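Local coordinates for protein beta-galactosidase/beta-glucuronidase (Faecalibacterium prausnitzii L2-6, PDB 6MVF) that binds flavin mononucleotide and is a family 2 glycoside hydrolase identified as a beta-glucuronidase of the human gut microbiome, at residues V570-A584 against V598-Y610. Residues are numbered along the deposited sequence; the frame is centred on the assembly and turned at random.
Sequences VYQAYWAKDPMVHIA and VKVYSNQDTVTLY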
loop_
_atom_site.group_PDB
_atom_site.type_symbol
_atom_site.label_atom_id
_atom_site.label_comp_id
_atom_site.label_asym_id
_atom_site.label_seq_id
_atom_site.Cartn_x
_atom_site.Cartn_y
_atom_site.Cartn_z
ATOM N N VAL A 570 -22.699 26.715 -9.770
ATOM C CA VAL A 570 -23.692 27.519 -9.064
ATOM C C VAL A 570 -23.802 27.057 -7.612
ATOM O O VAL A 570 -23.637 27.841 -6.671
ATOM C CB VAL A 570 -25.059 27.440 -9.768
ATOM C CG1 VAL A 570 -26.159 28.042 -8.859
ATOM C CG2 VAL A 570 -25.019 28.118 -11.146
ATOM N N TYR A 571 -24.087 25.769 -7.413
ATOM C CA TYR A 571 -24.247 25.252 -6.062
ATOM C C TYR A 571 -22.948 25.314 -5.282
ATOM O O TYR A 571 -22.960 25.623 -4.086
ATOM C CB TYR A 571 -24.797 23.832 -6.107
ATOM C CG TYR A 571 -26.236 23.911 -6.462
ATOM C CD1 TYR A 571 -27.118 24.579 -5.639
ATOM C CD2 TYR A 571 -26.702 23.420 -7.656
ATOM C CE1 TYR A 571 -28.430 24.704 -5.965
ATOM C CE2 TYR A 571 -28.026 23.532 -7.995
ATOM C CZ TYR A 571 -28.889 24.169 -7.144
ATOM O OH TYR A 571 -30.216 24.285 -7.477
ATOM N N GLN A 572 -21.817 25.055 -5.941
ATOM C CA GLN A 572 -20.546 25.131 -5.239
ATOM C C GLN A 572 -20.321 26.525 -4.681
ATOM O O GLN A 572 -19.946 26.680 -3.513
ATOM C CB GLN A 572 -19.390 24.730 -6.145
ATOM C CG GLN A 572 -18.149 24.431 -5.335
ATOM C CD GLN A 572 -17.000 23.915 -6.171
ATOM O OE1 GLN A 572 -16.623 24.522 -7.180
ATOM N NE2 GLN A 572 -16.422 22.779 -5.747
ATOM N N ALA A 573 -20.572 27.557 -5.491
ATOM C CA ALA A 573 -20.467 28.924 -4.980
ATOM C C ALA A 573 -21.488 29.207 -3.865
ATOM O O ALA A 573 -21.192 29.961 -2.932
ATOM C CB ALA A 573 -20.610 29.936 -6.131
ATOM N N TYR A 574 -22.681 28.604 -3.918
ATOM C CA TYR A 574 -23.687 28.897 -2.902
ATOM C C TYR A 574 -23.489 28.097 -1.621
ATOM O O TYR A 574 -23.965 28.527 -0.569
ATOM C CB TYR A 574 -25.091 28.632 -3.442
ATOM C CG TYR A 574 -25.782 29.846 -4.043
ATOM C CD1 TYR A 574 -25.604 30.196 -5.391
ATOM C CD2 TYR A 574 -26.627 30.635 -3.269
ATOM C CE1 TYR A 574 -26.242 31.307 -5.939
ATOM C CE2 TYR A 574 -27.256 31.744 -3.800
ATOM C CZ TYR A 574 -27.067 32.072 -5.132
ATOM O OH TYR A 574 -27.706 33.181 -5.635
ATOM N N TRP A 575 -22.791 26.961 -1.683
ATOM C CA TRP A 575 -22.687 26.018 -0.575
ATOM C C TRP A 575 -21.274 25.838 -0.041
ATOM O O TRP A 575 -21.098 25.757 1.178
ATOM C CB TRP A 575 -23.208 24.640 -1.002
ATOM C CG TRP A 575 -24.657 24.585 -1.358
ATOM C CD1 TRP A 575 -25.617 25.541 -1.125
ATOM C CD2 TRP A 575 -25.318 23.508 -2.036
ATOM N NE1 TRP A 575 -26.834 25.111 -1.608
ATOM C CE2 TRP A 575 -26.675 23.869 -2.171
ATOM C CE3 TRP A 575 -24.890 22.282 -2.549
ATOM C CZ2 TRP A 575 -27.598 23.045 -2.777
ATOM C CZ3 TRP A 575 -25.804 21.474 -3.155
ATOM C CH2 TRP A 575 -27.149 21.861 -3.271
ATOM N N ALA A 576 -20.270 25.730 -0.914
ATOM C CA ALA A 576 -18.934 25.342 -0.483
ATOM C C ALA A 576 -18.253 26.488 0.245
ATOM O O ALA A 576 -18.532 27.670 -0.001
ATOM C CB ALA A 576 -18.059 24.899 -1.664
ATOM N N LYS A 577 -17.353 26.127 1.157
ATOM C CA LYS A 577 -16.601 27.132 1.889
ATOM C C LYS A 577 -15.206 27.368 1.328
ATOM O O LYS A 577 -14.701 28.492 1.436
ATOM C CB LYS A 577 -16.516 26.752 3.373
ATOM C CG LYS A 577 -17.877 26.799 4.094
ATOM C CD LYS A 577 -18.702 28.026 3.683
ATOM C CE LYS A 577 -20.163 27.921 4.127
ATOM N NZ LYS A 577 -20.383 28.267 5.570
ATOM N N ASP A 578 -14.574 26.357 0.723
ATOM C CA ASP A 578 -13.264 26.573 0.118
ATOM C C ASP A 578 -13.404 27.627 -0.979
ATOM O O ASP A 578 -14.354 27.560 -1.773
ATOM C CB ASP A 578 -12.685 25.278 -0.462
ATOM C CG ASP A 578 -12.173 24.296 0.618
ATOM O OD1 ASP A 578 -12.237 24.608 1.831
ATOM O OD2 ASP A 578 -11.699 23.195 0.237
ATOM N N PRO A 579 -12.533 28.634 -1.021
ATOM C CA PRO A 579 -12.689 29.698 -2.026
ATOM C C PRO A 579 -12.607 29.149 -3.443
ATOM O O PRO A 579 -11.752 28.321 -3.757
ATOM C CB PRO A 579 -11.530 30.654 -1.718
ATOM C CG PRO A 579 -11.278 30.470 -0.266
ATOM C CD PRO A 579 -11.615 29.018 0.067
ATOM N N MET A 580 -13.532 29.595 -4.297
ATOM C CA MET A 580 -13.573 29.135 -5.676
ATOM C C MET A 580 -14.077 30.267 -6.566
ATOM O O MET A 580 -14.777 31.182 -6.119
ATOM C CB MET A 580 -14.440 27.863 -5.830
ATOM C CG MET A 580 -15.893 27.969 -5.306
ATOM S SD MET A 580 -16.980 28.926 -6.405
ATOM C CE MET A 580 -17.209 27.840 -7.816
ATOM N N VAL A 581 -13.697 30.196 -7.837
ATOM C CA VAL A 581 -14.176 31.131 -8.847
ATOM C C VAL A 581 -14.215 30.388 -10.177
ATOM O O VAL A 581 -13.240 29.732 -10.561
ATOM C CB VAL A 581 -13.314 32.411 -8.915
ATOM C CG1 VAL A 581 -11.911 32.115 -9.383
ATOM C CG2 VAL A 581 -13.976 33.442 -9.819
ATOM N N HIS A 582 -15.355 30.481 -10.871
ATOM C CA HIS A 582 -15.639 29.657 -12.045
ATOM C C HIS A 582 -16.285 30.499 -13.129
ATOM O O HIS A 582 -17.333 31.121 -12.897
ATOM C CB HIS A 582 -16.553 28.484 -11.700
ATOM C CG HIS A 582 -16.819 27.574 -12.858
ATOM N ND1 HIS A 582 -17.910 27.726 -13.691
ATOM C CD2 HIS A 582 -16.135 26.503 -13.322
ATOM C CE1 HIS A 582 -17.889 26.784 -14.614
ATOM N NE2 HIS A 582 -16.825 26.025 -14.409
ATOM N N ILE A 583 -15.662 30.508 -14.305
ATOM C CA ILE A 583 -16.234 31.136 -15.488
ATOM C C ILE A 583 -17.110 30.117 -16.209
ATOM O O ILE A 583 -16.629 29.062 -16.650
ATOM C CB ILE A 583 -15.149 31.690 -16.422
ATOM C CG1 ILE A 583 -14.253 32.693 -15.677
ATOM C CG2 ILE A 583 -15.825 32.367 -17.612
ATOM C CD1 ILE A 583 -12.966 33.025 -16.389
ATOM N N ALA A 584 -18.399 30.432 -16.313
ATOM C CA ALA A 584 -19.373 29.592 -16.984
ATOM C C ALA A 584 -19.229 29.698 -18.501
ATOM O O ALA A 584 -18.668 30.661 -19.036
ATOM C CB ALA A 584 -20.786 29.990 -16.569
ATOM N N VAL A 598 -20.257 36.966 -20.314
ATOM C CA VAL A 598 -19.361 36.034 -19.641
ATOM C C VAL A 598 -19.786 35.980 -18.181
ATOM O O VAL A 598 -19.632 36.960 -17.446
ATOM C CB VAL A 598 -17.892 36.452 -19.780
ATOM C CG1 VAL A 598 -17.024 35.550 -18.975
ATOM C CG2 VAL A 598 -17.469 36.461 -21.260
ATOM N N LYS A 599 -20.340 34.855 -17.757
ATOM C CA LYS A 599 -20.852 34.740 -16.403
ATOM C C LYS A 599 -19.820 34.067 -15.509
ATOM O O LYS A 599 -19.145 33.125 -15.932
ATOM C CB LYS A 599 -22.152 33.951 -16.392
ATOM C CG LYS A 599 -23.024 34.228 -15.196
ATOM C CD LYS A 599 -24.151 33.229 -15.142
ATOM C CE LYS A 599 -24.745 32.978 -16.506
ATOM N NZ LYS A 599 -26.223 32.871 -16.371
ATOM N N VAL A 600 -19.687 34.568 -14.277
ATOM C CA VAL A 600 -18.787 33.998 -13.280
ATOM C C VAL A 600 -19.577 33.645 -12.021
ATOM O O VAL A 600 -20.410 34.426 -11.543
ATOM C CB VAL A 600 -17.611 34.940 -12.937
ATOM C CG1 VAL A 600 -16.714 34.282 -11.932
ATOM C CG2 VAL A 600 -16.819 35.280 -14.171
ATOM N N TYR A 601 -19.312 32.453 -11.494
ATOM C CA TYR A 601 -19.787 32.019 -10.187
ATOM C C TYR A 601 -18.628 32.035 -9.198
ATOM O O TYR A 601 -17.518 31.604 -9.527
ATOM C CB TYR A 601 -20.369 30.612 -10.266
ATOM C CG TYR A 601 -21.444 30.467 -11.305
ATOM C CD1 TYR A 601 -22.445 31.422 -11.423
ATOM C CD2 TYR A 601 -21.459 29.386 -12.175
ATOM C CE1 TYR A 601 -23.443 31.300 -12.357
ATOM C CE2 TYR A 601 -22.457 29.257 -13.135
ATOM C CZ TYR A 601 -23.446 30.225 -13.211
ATOM O OH TYR A 601 -24.456 30.126 -14.138
ATOM N N SER A 602 -18.881 32.538 -7.989
ATOM C CA SER A 602 -17.839 32.592 -6.974
ATOM C C SER A 602 -18.467 32.675 -5.589
ATOM O O SER A 602 -19.527 33.277 -5.415
ATOM C CB SER A 602 -16.907 33.785 -7.202
ATOM O OG SER A 602 -15.863 33.734 -6.252
ATOM N N ASN A 603 -17.806 32.060 -4.608
ATOM C CA ASN A 603 -18.167 32.309 -3.224
ATOM C C ASN A 603 -17.386 33.478 -2.625
ATOM O O ASN A 603 -17.541 33.779 -1.443
ATOM C CB ASN A 603 -18.028 31.033 -2.366
ATOM C CG ASN A 603 -16.667 30.402 -2.441
ATOM O OD1 ASN A 603 -15.678 31.028 -2.844
ATOM N ND2 ASN A 603 -16.599 29.145 -2.034
ATOM N N GLN A 604 -16.569 34.148 -3.418
ATOM C CA GLN A 604 -16.099 35.480 -3.094
ATOM C C GLN A 604 -17.136 36.492 -3.553
ATOM O O GLN A 604 -18.020 36.186 -4.358
ATOM C CB GLN A 604 -14.765 35.758 -3.779
ATOM C CG GLN A 604 -13.814 34.598 -3.714
ATOM C CD GLN A 604 -13.310 34.318 -2.310
ATOM O OE1 GLN A 604 -12.212 34.728 -1.944
ATOM N NE2 GLN A 604 -14.096 33.592 -1.530
ATOM N N ASP A 605 -17.028 37.712 -3.041
ATOM C CA ASP A 605 -18.022 38.717 -3.381
ATOM C C ASP A 605 -17.537 39.734 -4.406
ATOM O O ASP A 605 -18.338 40.545 -4.878
ATOM C CB ASP A 605 -18.489 39.438 -2.119
ATOM C CG ASP A 605 -19.142 38.502 -1.129
ATOM O OD1 ASP A 605 -19.910 37.607 -1.577
ATOM O OD2 ASP A 605 -18.873 38.664 0.092
ATOM N N THR A 606 -16.266 39.707 -4.784
ATOM C CA THR A 606 -15.758 40.653 -5.759
ATOM C C THR A 606 -14.958 39.896 -6.800
ATOM O O THR A 606 -14.069 39.113 -6.454
ATOM C CB THR A 606 -14.910 41.738 -5.112
ATOM O OG1 THR A 606 -15.724 42.464 -4.174
ATOM C CG2 THR A 606 -14.397 42.703 -6.181
ATOM N N VAL A 607 -15.308 40.119 -8.067
ATOM C CA VAL A 607 -14.706 39.456 -9.208
ATOM C C VAL A 607 -14.269 40.545 -10.170
ATOM O O VAL A 607 -15.033 41.478 -10.451
ATOM C CB VAL A 607 -15.687 38.473 -9.889
ATOM C CG1 VAL A 607 -15.194 38.056 -11.299
ATOM C CG2 VAL A 607 -15.928 37.245 -9.006
ATOM N N THR A 608 -13.033 40.444 -10.649
ATOM C CA THR A 608 -12.544 41.274 -11.741
ATOM C C THR A 608 -12.307 40.378 -12.939
ATOM O O THR A 608 -11.624 39.363 -12.819
ATOM C CB THR A 608 -11.257 42.016 -11.367
ATOM O OG1 THR A 608 -11.568 43.083 -10.466
ATOM C CG2 THR A 608 -10.607 42.608 -12.596
ATOM N N LEU A 609 -12.881 40.750 -14.086
ATOM C CA LEU A 609 -12.747 39.988 -15.318
ATOM C C LEU A 609 -11.721 40.630 -16.245
ATOM O O LEU A 609 -11.664 41.855 -16.377
ATOM C CB LEU A 609 -14.090 39.873 -16.040
ATOM C CG LEU A 609 -14.054 38.848 -17.179
ATOM C CD1 LEU A 609 -13.645 37.430 -16.664
ATOM C CD2 LEU A 609 -15.386 38.826 -17.912
ATOM N N TYR A 610 -10.922 39.798 -16.900
ATOM C CA TYR A 610 -9.952 40.263 -17.877
ATOM C C TYR A 610 -10.158 39.558 -19.209
ATOM O O TYR A 610 -10.503 38.371 -19.257
ATOM C CB TYR A 610 -8.517 40.020 -17.412
ATOM C CG TYR A 610 -8.108 40.816 -16.212
ATOM C CD1 TYR A 610 -8.184 40.268 -14.930
ATOM C CD2 TYR A 610 -7.625 42.109 -16.355
ATOM C CE1 TYR A 610 -7.804 40.992 -13.820
ATOM C CE2 TYR A 610 -7.243 42.849 -15.249
ATOM C CZ TYR A 610 -7.335 42.282 -13.985
ATOM O OH TYR A 610 -6.944 43.018 -12.903
HETATM O O HOH W 1 -20.061 32.685 -19.811
#
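Asn603 reaches into the turn that joins helix 566-575 to strand 581-583 and bonds to three backbone groups there. Its ND2 gives a nearly straight bond to Asp578 O (2.8 Å, 166°), with Asp578 O in the plane of the Asn603 amide, and a longer one to Ala576 O; both meet the carbonyls from above their planes. OD1 takes the N-H of Met580 at 3.0 Å. With CG lodged between its own N and carbonyl carbon (chi1 55°), the amide faces the turn while Met580 CG packs against ND2. Next to it, Ser602 OG donates to Met580 O at 2.8 Å in the carbonyl plane and, in an ST turn, accepts from Gln604 N. Replacing Asn603 by alanine removes the amide and would probably leave Met580 N and the Ala576 and Asp578 carbonyls without these partners, and the turn freer to move.

Beyond, strand 581-583 pairs antiparallel with 598-602 through reciprocal His582 and Tyr601 backbone bonds. Val570 CG2 sits over one face of the Tyr601 ring, 3.6 Å from its centroid, and Glu515 hydrogen-bonds Tyr601 OH and salt-bridges Lys599 NZ. Polar bonds at the turn and apolar packing on Tyr601 thus join the TIM barrel domain's last helix to the following beta domain.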